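Local structure of trichothecene 3-O-acetyltransferase (Gibberella zeae, 2RKV) at residues I23-P28 against E398-P403; N114-R119 against G147-V152; A254-V259 against T330-R335. The protein probably acetylates the 3-hydroxyl group of trichothecene mycotoxins, such as T-2 toxin, with acetyl coenzyme A as the donor, as a member of the BAHD acyltransferase superfamily. All blocks are in the same frame, centred on the assembly; numbering follows the deposited sequence. Where two conformers were deposited one is given.

Interaction 1 (I23-P28 against E398-P403)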
loop_
_atom_site.group_PDB
_atom_site.type_symbol
_atom_site.label_atom_id
_atom_site.label_comp_id
_atom_site.label_asym_id
_atom_site.label_seq_id
_atom_site.Cartn_x
_atom_site.Cartn_y
_atom_site.Cartn_z
ATOM N N ILE A 23 -7.912 -2.775 -0.809
ATOM C CA ILE A 23 -8.136 -2.005 -2.026
ATOM C C ILE A 23 -9.528 -2.364 -2.538
ATOM O O ILE A 23 -9.948 -3.527 -2.435
ATOM C CB ILE A 23 -7.020 -2.254 -3.095
ATOM C CG1 ILE A 23 -7.109 -1.267 -4.272
ATOM C CG2 ILE A 23 -7.017 -3.732 -3.558
ATOM C CD1 ILE A 23 -6.694 0.169 -3.935
ATOM N N SER A 24 -10.243 -1.363 -3.050
ATOM C CA SER A 24 -11.576 -1.561 -3.605
ATOM C C SER A 24 -11.626 -1.191 -5.074
ATOM O O SER A 24 -11.048 -0.178 -5.491
ATOM C CB SER A 24 -12.628 -0.740 -2.838
ATOM O OG SER A 24 -12.653 -1.102 -1.463
ATOM N N LEU A 25 -12.336 -2.022 -5.841
ATOM C CA LEU A 25 -12.584 -1.804 -7.254
ATOM C C LEU A 25 -14.094 -1.642 -7.439
ATOM O O LEU A 25 -14.872 -2.482 -6.993
ATOM C CB LEU A 25 -12.054 -2.996 -8.077
ATOM C CG LEU A 25 -10.530 -3.134 -8.278
ATOM C CD1 LEU A 25 -9.757 -3.275 -6.981
ATOM C CD2 LEU A 25 -10.195 -4.305 -9.222
ATOM N N LEU A 26 -14.486 -0.538 -8.070
ATOM C CA LEU A 26 -15.888 -0.233 -8.341
ATOM C C LEU A 26 -16.211 -0.510 -9.803
ATOM O O LEU A 26 -15.496 -0.061 -10.698
ATOM C CB LEU A 26 -16.186 1.242 -8.012
ATOM C CG LEU A 26 -17.565 1.779 -8.419
ATOM C CD1 LEU A 26 -18.656 1.189 -7.515
ATOM C CD2 LEU A 26 -17.579 3.307 -8.366
ATOM N N TYR A 27 -17.305 -1.238 -10.036
ATOM C CA TYR A 27 -17.807 -1.504 -11.376
ATOM C C TYR A 27 -19.266 -1.098 -11.437
ATOM O O TYR A 27 -20.011 -1.364 -10.482
ATOM C CB TYR A 27 -17.768 -2.994 -11.687
ATOM C CG TYR A 27 -16.402 -3.624 -11.659
ATOM C CD1 TYR A 27 -15.676 -3.789 -12.835
ATOM C CD2 TYR A 27 -15.854 -4.089 -10.467
ATOM C CE1 TYR A 27 -14.428 -4.386 -12.822
ATOM C CE2 TYR A 27 -14.599 -4.686 -10.442
ATOM C CZ TYR A 27 -13.896 -4.832 -11.626
ATOM O OH TYR A 27 -12.652 -5.430 -11.629
ATOM N N PRO A 28 -19.696 -0.499 -12.562
ATOM C CA PRO A 28 -21.134 -0.316 -12.728
ATOM C C PRO A 28 -21.803 -1.661 -13.014
ATOM O O PRO A 28 -21.192 -2.549 -13.622
ATOM C CB PRO A 28 -21.229 0.594 -13.959
ATOM C CG PRO A 28 -20.032 0.270 -14.743
ATOM C CD PRO A 28 -18.947 0.011 -13.726
ATOM N N GLU A 398 -14.387 1.212 -12.806
ATOM C CA GLU A 398 -14.687 2.625 -12.994
ATOM C C GLU A 398 -13.759 3.481 -12.133
ATOM O O GLU A 398 -13.379 4.598 -12.522
ATOM C CB GLU A 398 -16.159 2.885 -12.657
ATOM C CG GLU A 398 -16.577 4.330 -12.735
ATOM C CD GLU A 398 -18.089 4.491 -12.752
ATOM O OE1 GLU A 398 -18.776 3.673 -13.399
ATOM O OE2 GLU A 398 -18.584 5.443 -12.120
ATOM N N THR A 399 -13.403 2.945 -10.965
ATOM C CA THR A 399 -12.368 3.517 -10.111
ATOM C C THR A 399 -11.718 2.431 -9.252
ATOM O O THR A 399 -12.271 1.337 -9.086
ATOM C CB THR A 399 -12.882 4.685 -9.213
ATOM O OG1 THR A 399 -11.760 5.417 -8.689
ATOM C CG2 THR A 399 -13.746 4.172 -8.041
ATOM N N VAL A 400 -10.544 2.755 -8.715
ATOM C CA VAL A 400 -9.785 1.862 -7.845
ATOM C C VAL A 400 -9.322 2.710 -6.670
ATOM O O VAL A 400 -8.475 3.588 -6.831
ATOM C CB VAL A 400 -8.556 1.264 -8.567
ATOM C CG1 VAL A 400 -7.783 0.344 -7.635
ATOM C CG2 VAL A 400 -8.986 0.533 -9.850
ATOM N N ARG A 401 -9.906 2.472 -5.502
ATOM C CA ARG A 401 -9.694 3.329 -4.333
ATOM C C ARG A 401 -9.424 2.533 -3.062
ATOM O O ARG A 401 -9.994 1.453 -2.856
ATOM C CB ARG A 401 -10.920 4.225 -4.082
ATOM C CG ARG A 401 -11.370 5.097 -5.255
ATOM C CD ARG A 401 -10.329 6.165 -5.618
ATOM N NE ARG A 401 -10.970 7.459 -5.856
ATOM C CZ ARG A 401 -10.600 8.341 -6.781
ATOM N NH1 ARG A 401 -9.602 8.080 -7.624
ATOM N NH2 ARG A 401 -11.255 9.495 -6.878
ATOM N N ARG A 402 -8.554 3.073 -2.209
ATOM C CA ARG A 402 -8.328 2.492 -0.901
ATOM C C ARG A 402 -9.450 2.875 0.066
ATOM O O ARG A 402 -9.787 4.067 0.186
ATOM C CB ARG A 402 -6.989 2.945 -0.314
ATOM C CG ARG A 402 -6.511 1.965 0.730
ATOM C CD ARG A 402 -5.777 2.570 1.920
ATOM N NE ARG A 402 -5.304 1.470 2.766
ATOM C CZ ARG A 402 -6.085 0.762 3.589
ATOM N NH1 ARG A 402 -7.376 1.057 3.723
ATOM N NH2 ARG A 402 -5.571 -0.247 4.284
ATOM N N PRO A 403 -10.020 1.881 0.779
ATOM C CA PRO A 403 -10.963 2.214 1.861
ATOM C C PRO A 403 -10.413 3.154 2.938
ATOM O O PRO A 403 -9.228 3.107 3.296
ATOM C CB PRO A 403 -11.282 0.842 2.479
ATOM C CG PRO A 403 -11.164 -0.099 1.298
ATOM C CD PRO A 403 -9.897 0.420 0.615
#
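Glu-398 meets the C-terminal end of strand 20-28. Its backbone N donates to Leu-26 O at 2.7 Å, and its side chain, carried past the Pro-28 ring with CG anti to the backbone N (chi1 177°), brings OE1 to 3.7 Å from Pro-28 CD. The carboxylate is satisfied elsewhere: OE2 bonds Tyr-106 OH and forms a salt bridge with Arg-102 NE. Thr-399 accepts through its carbonyl, Leu-26 N to Thr-399 O being 3.1 Å and almost straight (175° at the hydrogen), while its methyl CG2 sits 3.8 Å from Leu-26 CB; its N is buried without a partner. Val-400 and Leu-25 form a non-hydrogen-bonded antiparallel pair whose side chains lie alongside; Val-400 CG1 packs more closely on Ile-23 CG1, at 3.8 Å. Arg-401 and Ser-24 exchange two bonds, Ser-24 N to Arg-401 O at 2.8 Å and Arg-401 N to Ser-24 O at 2.9 Å; Arg-401 NE bonds Tyr-106 O. Arg-402 sends its guanidinium away to Gln-22 and Thr-121, while Ile-23 CD1 packs near its backbone N. Pro-403 then lays CG 3.3 Å from Ser-24 OG, a hydroxyl bonded to Thr-151 OG1. With short-segment axes at 161°, strand 399-401 forms an antiparallel edge beside strand 20-28, whose other neighbour is strand 147-155; helices 98-104 and 113-116 pack on the face carrying Ser-24 and Leu-26.

Interaction 2 (N114-R119 against G147-V152); sequences NIIAPR and GLILTV
Thr-151 and Ile-116 supply the polar part of this contact: Thr-151 OG1 donates to Ile-116 O at 2.8 Å. The donor stands above the carbonyl plane, 46° out of it, so the hydroxyl approaches from over the C=O group. A chi1 of -58° puts OG1 toward the carbonyl of Ile-116, while CG2, anti to the backbone N, is turned to Ala-117 and Pro-118. The acceptor belongs to the last residue of helix 113-116, Ala-117 already having non-helical backbone angles, and it takes a second bond from Asn-142 ND2. Two side chains of the sheet thus satisfy one helix-end carbonyl.

Apolar contacts accompany this bond. The CG2 branch of Ile-116 reaches Ile-149 CD1 at 4.1 Å. On the methyl side of the threonine, Thr-151 CG2 lies 3.9 Å from Ala-117 CB and 4.1 Å from Pro-118 CD. A carbon-oxygen approach is added by the other branch of Ile-116, folded between N and carbonyl carbon (chi1 55°), which puts CD1 3.8 Å from Thr-151 OG1.

Ile-149 and Thr-151, two residues apart, therefore present one face of strand 147-155 to the end of helix 113-116 and the residues that follow it. The arrangement is a helix C-terminus whose last carbonyl is taken up by strand side chains, Thr-151 and Asn-142, on one face of the mixed sheet of the N-terminal domain.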
loop_
_atom_site.group_PDB
_atom_site.type_symbol
_atom_site.label_atom_id
_atom_site.label_comp_id
_atom_site.label_asym_id
_atom_site.label_seq_id
_atom_site.Cartn_x
_atom_site.Cartn_y
_atom_site.Cartn_z
ATOM N N ASN A 114 -15.547 -0.435 7.319
ATOM C CA ASN A 114 -16.484 -1.159 8.179
ATOM C C ASN A 114 -17.698 -1.686 7.417
ATOM O O ASN A 114 -18.340 -2.652 7.851
ATOM C CB ASN A 114 -16.895 -0.279 9.364
ATOM C CG ASN A 114 -15.704 0.148 10.202
ATOM O OD1 ASN A 114 -15.471 1.341 10.404
ATOM N ND2 ASN A 114 -14.927 -0.818 10.665
ATOM N N ILE A 115 -17.975 -1.077 6.263
ATOM C CA ILE A 115 -19.138 -1.405 5.448
ATOM C C ILE A 115 -18.754 -2.265 4.233
ATOM O O ILE A 115 -19.471 -3.217 3.895
ATOM C CB ILE A 115 -19.867 -0.115 4.998
ATOM C CG1 ILE A 115 -20.299 0.696 6.229
ATOM C CG2 ILE A 115 -21.077 -0.429 4.095
ATOM C CD1 ILE A 115 -20.880 2.055 5.891
ATOM N N ILE A 116 -17.634 -1.937 3.583
ATOM C CA ILE A 116 -17.299 -2.583 2.303
ATOM C C ILE A 116 -16.044 -3.489 2.304
ATOM O O ILE A 116 -15.727 -4.096 1.276
ATOM C CB ILE A 116 -17.290 -1.558 1.108
ATOM C CG1 ILE A 116 -16.361 -0.361 1.371
ATOM C CG2 ILE A 116 -18.717 -1.034 0.829
ATOM C CD1 ILE A 116 -14.886 -0.684 1.453
ATOM N N ALA A 117 -15.372 -3.601 3.448
ATOM C CA ALA A 117 -14.213 -4.495 3.597
ATOM C C ALA A 117 -14.526 -5.669 4.535
ATOM O O ALA A 117 -15.312 -5.512 5.475
ATOM C CB ALA A 117 -12.988 -3.724 4.091
ATOM N N PRO A 118 -13.910 -6.843 4.288
ATOM C CA PRO A 118 -14.163 -8.036 5.115
ATOM C C PRO A 118 -13.440 -8.046 6.466
ATOM O O PRO A 118 -13.773 -8.857 7.339
ATOM C CB PRO A 118 -13.651 -9.179 4.234
ATOM C CG PRO A 118 -12.567 -8.561 3.430
ATOM C CD PRO A 118 -12.959 -7.127 3.192
ATOM N N ARG A 119 -12.462 -7.162 6.636
ATOM C CA ARG A 119 -11.697 -7.064 7.876
ATOM C C ARG A 119 -11.058 -5.678 7.930
ATOM O O ARG A 119 -10.732 -5.108 6.895
ATOM C CB ARG A 119 -10.609 -8.150 7.930
ATOM C CG ARG A 119 -9.698 -8.059 9.154
ATOM C CD ARG A 119 -9.025 -9.384 9.436
ATOM N NE ARG A 119 -8.073 -9.304 10.540
ATOM C CZ ARG A 119 -7.590 -10.363 11.191
ATOM N NH1 ARG A 119 -6.717 -10.200 12.173
ATOM N NH2 ARG A 119 -7.994 -11.586 10.871
ATOM N N GLY A 147 -24.308 -0.744 -9.013
ATOM C CA GLY A 147 -22.885 -1.068 -9.009
ATOM C C GLY A 147 -22.439 -2.250 -8.178
ATOM O O GLY A 147 -23.248 -2.959 -7.558
ATOM N N LEU A 148 -21.130 -2.463 -8.188
ATOM C CA LEU A 148 -20.497 -3.509 -7.405
ATOM C C LEU A 148 -19.188 -2.949 -6.877
ATOM O O LEU A 148 -18.431 -2.330 -7.636
ATOM C CB LEU A 148 -20.210 -4.726 -8.296
ATOM C CG LEU A 148 -19.369 -5.859 -7.705
ATOM C CD1 LEU A 148 -20.219 -6.705 -6.769
ATOM C CD2 LEU A 148 -18.764 -6.716 -8.823
ATOM N N ILE A 149 -18.925 -3.144 -5.589
ATOM C CA ILE A 149 -17.606 -2.831 -5.036
ATOM C C ILE A 149 -16.945 -4.128 -4.618
ATOM O O ILE A 149 -17.456 -4.839 -3.748
ATOM C CB ILE A 149 -17.675 -1.856 -3.822
ATOM C CG1 ILE A 149 -18.293 -0.521 -4.240
ATOM C CG2 ILE A 149 -16.270 -1.658 -3.205
ATOM C CD1 ILE A 149 -18.662 0.369 -3.063
ATOM N N LEU A 150 -15.816 -4.431 -5.253
ATOM C CA LEU A 150 -15.017 -5.587 -4.885
ATOM C C LEU A 150 -13.882 -5.106 -4.000
ATOM O O LEU A 150 -13.108 -4.247 -4.410
ATOM C CB LEU A 150 -14.441 -6.269 -6.132
ATOM C CG LEU A 150 -13.321 -7.296 -5.888
ATOM C CD1 LEU A 150 -13.789 -8.450 -4.993
ATOM C CD2 LEU A 150 -12.761 -7.824 -7.197
ATOM N N THR A 151 -13.777 -5.660 -2.795
ATOM C CA THR A 151 -12.693 -5.274 -1.894
ATOM C C THR A 151 -11.804 -6.476 -1.607
ATOM O O THR A 151 -12.294 -7.569 -1.328
ATOM C CB THR A 151 -13.230 -4.678 -0.580
ATOM O OG1 THR A 151 -14.049 -3.538 -0.877
ATOM C CG2 THR A 151 -12.067 -4.266 0.363
ATOM N N VAL A 152 -10.492 -6.262 -1.694
ATOM C CA VAL A 152 -9.538 -7.324 -1.398
ATOM C C VAL A 152 -8.641 -6.891 -0.249
ATOM O O VAL A 152 -8.043 -5.811 -0.310
ATOM C CB VAL A 152 -8.651 -7.652 -2.620
ATOM C CG1 VAL A 152 -7.746 -8.829 -2.314
ATOM C CG2 VAL A 152 -9.505 -7.925 -3.874
#

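Interaction 3 (A254-V259 against T330-R335); sequences ASTKFV and TASRLR. With COA (coenzyme A), chain B.
Coenzyme A O2A, a phosphate oxygen, is gripped by both terminal nitrogens of Arg-335, whose guanidinium lies against Phe-258: Arg-335 NH2 to O2A is 3.1 Å (142° at the hydrogen) and Arg-335 NH1 to O2A is 3.3 Å. NH1 also makes a weak, bent bond to coenzyme A O5A at 2.8 Å, so one side chain spans both phosphates of the diphosphate, with P1A at the guanidinium edge and in its plane. The side chain gets there by bending twice, at chi2 (57°) and chi3 (45°), and NE makes a salt bridge to Asp-263 OD2. Phe-258 CE1 sits over one guanidinium face, 4.1 Å from Arg-335 NH2, and the closest approach of the two segments brings Phe-258 O to 3.4 Å from Arg-335 CG. The adenine covers one face of the phenyl ring, offset toward its rim, with Phe-258 CE1 3.2 Å from coenzyme A N9A. Val-259 CG1 rests against both Ala-331 CB and Arg-335 CB, 3.9 Å from each, and Thr-256 rests on Ser-332, whose OG bonds Gly-328 O and Asp-253 N. The contact thus joins an adenine-covering ring to a diphosphate-binding cation, and the arginine's charge, shared with Asp-263, probably offsets that of the phosphates.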
loop_
_atom_site.group_PDB
_atom_site.type_symbol
_atom_site.label_atom_id
_atom_site.label_comp_id
_atom_site.label_asym_id
_atom_site.label_seq_id
_atom_site.Cartn_x
_atom_site.Cartn_y
_atom_site.Cartn_z
ATOM N N ALA A 254 22.592 19.052 -9.856
ATOM C CA ALA A 254 23.617 18.677 -10.834
ATOM C C ALA A 254 23.876 17.167 -10.871
ATOM O O ALA A 254 24.228 16.614 -11.912
ATOM C CB ALA A 254 24.925 19.431 -10.542
ATOM N N SER A 255 23.692 16.506 -9.729
ATOM C CA SER A 255 23.964 15.078 -9.602
ATOM C C SER A 255 22.837 14.204 -10.168
ATOM O O SER A 255 22.986 12.984 -10.270
ATOM C CB SER A 255 24.191 14.726 -8.127
ATOM O OG SER A 255 22.963 14.747 -7.418
ATOM N N THR A 256 21.724 14.832 -10.547
ATOM C CA THR A 256 20.514 14.107 -10.923
ATOM C C THR A 256 20.141 14.301 -12.399
ATOM O O THR A 256 19.738 15.390 -12.793
ATOM C CB THR A 256 19.336 14.539 -10.015
ATOM O OG1 THR A 256 19.670 14.269 -8.646
ATOM C CG2 THR A 256 18.052 13.800 -10.386
ATOM N N LYS A 257 20.267 13.230 -13.186
ATOM C CA LYS A 257 20.007 13.258 -14.633
ATOM C C LYS A 257 18.530 13.456 -14.973
ATOM O O LYS A 257 18.194 14.163 -15.926
ATOM C CB LYS A 257 20.494 11.958 -15.290
ATOM C CG LYS A 257 22.002 11.730 -15.257
ATOM C CD LYS A 257 22.700 12.497 -16.361
ATOM C CE LYS A 257 24.164 12.119 -16.444
ATOM N NZ LYS A 257 24.836 12.933 -17.471
ATOM N N PHE A 258 17.656 12.802 -14.209
ATOM C CA PHE A 258 16.218 12.856 -14.456
ATOM C C PHE A 258 15.474 12.491 -13.182
ATOM O O PHE A 258 16.043 11.863 -12.282
ATOM C CB PHE A 258 15.818 11.891 -15.587
ATOM C CG PHE A 258 16.013 10.436 -15.242
ATOM C CD1 PHE A 258 15.026 9.733 -14.556
ATOM C CD2 PHE A 258 17.197 9.780 -15.587
ATOM C CE1 PHE A 258 15.210 8.384 -14.217
ATOM C CE2 PHE A 258 17.391 8.442 -15.263
ATOM C CZ PHE A 258 16.391 7.739 -14.576
ATOM N N VAL A 259 14.217 12.909 -13.107
ATOM C CA VAL A 259 13.311 12.394 -12.080
ATOM C C VAL A 259 12.048 11.871 -12.758
ATOM O O VAL A 259 11.846 12.097 -13.946
ATOM C CB VAL A 259 12.958 13.454 -11.004
ATOM C CG1 VAL A 259 14.201 13.825 -10.196
ATOM C CG2 VAL A 259 12.264 14.688 -11.625
ATOM N N THR A 330 13.847 19.081 -4.370
ATOM C CA THR A 330 13.176 18.108 -3.501
ATOM C C THR A 330 13.057 16.752 -4.205
ATOM O O THR A 330 13.313 15.699 -3.601
ATOM C CB THR A 330 11.803 18.612 -3.045
ATOM O OG1 THR A 330 11.938 19.941 -2.508
ATOM C CG2 THR A 330 11.248 17.692 -1.975
ATOM N N ALA A 331 12.705 16.781 -5.488
ATOM C CA ALA A 331 12.568 15.544 -6.267
ATOM C C ALA A 331 13.914 14.835 -6.394
ATOM O O ALA A 331 13.988 13.603 -6.344
ATOM C CB ALA A 331 11.970 15.825 -7.640
ATOM N N SER A 332 14.984 15.622 -6.532
ATOM C CA SER A 332 16.342 15.088 -6.565
ATOM C C SER A 332 16.703 14.302 -5.298
ATOM O O SER A 332 17.362 13.260 -5.384
ATOM C CB SER A 332 17.356 16.209 -6.825
ATOM O OG SER A 332 17.197 16.716 -8.141
ATOM N N ARG A 333 16.271 14.792 -4.131
ATOM C CA ARG A 333 16.476 14.059 -2.870
ATOM C C ARG A 333 15.905 12.652 -2.983
ATOM O O ARG A 333 16.538 11.684 -2.576
ATOM C CB ARG A 333 15.796 14.750 -1.691
ATOM C CG ARG A 333 16.346 16.125 -1.352
ATOM C CD ARG A 333 15.484 16.806 -0.307
ATOM N NE ARG A 333 15.939 18.178 -0.051
ATOM C CZ ARG A 333 16.877 18.508 0.840
ATOM N NH1 ARG A 333 17.485 17.584 1.572
ATOM N NH2 ARG A 333 17.213 19.782 0.991
ATOM N N LEU A 334 14.689 12.559 -3.513
ATOM C CA LEU A 334 14.009 11.269 -3.597
ATOM C C LEU A 334 14.707 10.329 -4.574
ATOM O O LEU A 334 15.033 9.195 -4.229
ATOM C CB LEU A 334 12.531 11.451 -3.948
ATOM C CG LEU A 334 11.745 12.357 -2.987
ATOM C CD1 LEU A 334 10.285 12.455 -3.406
ATOM C CD2 LEU A 334 11.864 11.908 -1.529
ATOM N N ARG A 335 14.952 10.814 -5.785
ATOM C CA ARG A 335 15.575 10.000 -6.833
ATOM C C ARG A 335 16.984 9.515 -6.448
ATOM O O ARG A 335 17.383 8.418 -6.831
ATOM C CB ARG A 335 15.561 10.770 -8.169
ATOM C CG ARG A 335 16.233 10.106 -9.368
ATOM C CD ARG A 335 15.684 8.729 -9.715
ATOM N NE ARG A 335 14.223 8.656 -9.715
ATOM C CZ ARG A 335 13.538 7.600 -10.157
ATOM N NH1 ARG A 335 12.211 7.589 -10.101
ATOM N NH2 ARG A 335 14.188 6.553 -10.649
HETATM N N1A COA B . 15.715 9.533 -19.081
HETATM C C2A COA B . 14.605 10.168 -18.563
HETATM N N3A COA B . 13.741 9.490 -17.726
HETATM C C4A COA B . 13.999 8.192 -17.418
HETATM C C5A COA B . 15.120 7.535 -17.928
HETATM C C6A COA B . 15.992 8.214 -18.776
HETATM N N6A COA B . 16.905 7.535 -19.476
HETATM N N7A COA B . 15.121 6.264 -17.451
HETATM C C8A COA B . 14.034 6.105 -16.657
HETATM N N9A COA B . 13.335 7.289 -16.629
HETATM C C1B COA B . 12.068 7.555 -15.935
HETATM C C2B COA B . 10.939 6.850 -16.658
HETATM O O2B COA B . 10.527 7.571 -17.783
HETATM C C3B COA B . 9.895 6.802 -15.569
HETATM O O3B COA B . 9.364 8.080 -15.389
HETATM P P3B COA B . 7.856 8.405 -15.774
HETATM O O7A COA B . 6.963 7.451 -15.009
HETATM O O8A COA B . 7.749 8.204 -17.263
HETATM O O9A COA B . 7.589 9.840 -15.411
HETATM C C4B COA B . 10.717 6.604 -14.325
HETATM O O4B COA B . 12.043 7.019 -14.622
HETATM C C5B COA B . 10.674 5.164 -13.878
HETATM O O5B COA B . 11.268 5.261 -12.623
HETATM P P1A COA B . 11.069 4.121 -11.533
HETATM O O1A COA B . 11.172 2.740 -12.178
HETATM O O2A COA B . 12.056 4.346 -10.412
HETATM O O3A COA B . 9.535 4.196 -11.090
HETATM P P2A COA B . 8.748 5.456 -10.512
HETATM O O4A COA B . 7.457 5.584 -11.285
HETATM O O5A COA B . 9.584 6.702 -10.430
HETATM O O6A COA B . 8.419 4.987 -9.025
HETATM C CBP COA B . 8.895 4.012 -6.913
HETATM C CCP COA B . 9.420 4.915 -8.027
HETATM C CDP COA B . 7.609 4.612 -6.340
HETATM C CEP COA B . 9.922 3.957 -5.784
HETATM C CAP COA B . 8.645 2.627 -7.530
HETATM O OAP COA B . 9.839 2.079 -8.051
HETATM C C9P COA B . 8.099 1.658 -6.533
HETATM O O9P COA B . 8.993 0.897 -5.773
HETATM N N8P COA B . 6.777 1.598 -6.453
HETATM C C7P COA B . 6.090 0.749 -5.512
HETATM C C6P COA B . 6.119 1.365 -4.121
HETATM C C5P COA B . 5.351 0.431 -3.234
HETATM O O5P COA B . 5.598 -0.793 -3.260
HETATM N N4P COA B . 4.425 0.987 -2.463
#

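In the fold
Interactions 1 and 2 belong to one mixed sheet: their centres are 9 Å apart and Leu-25 N probably bonds Leu-150 O at 2.8 Å, joining strand 20-28 to strand 147-155. His-156, which follows directly on that second strand, lines the T-2 toxin pocket and opens the HxxxD motif characteristic of BAHD enzymes. In interaction 1 the side chain of Arg-402 is about 6 Å from the bound T-2 toxin (ZBA) and about 11 Å from coenzyme A (COA). In interaction 2 the side chain of Ala-117 is about 13 Å from the bound T-2 toxin (ZBA). Interaction 3 holds coenzyme A directly, its centre 33 Å from that of interaction 1; interactions 2 and 3 lie on opposite sides of the chain's centre, their centres 39 Å apart.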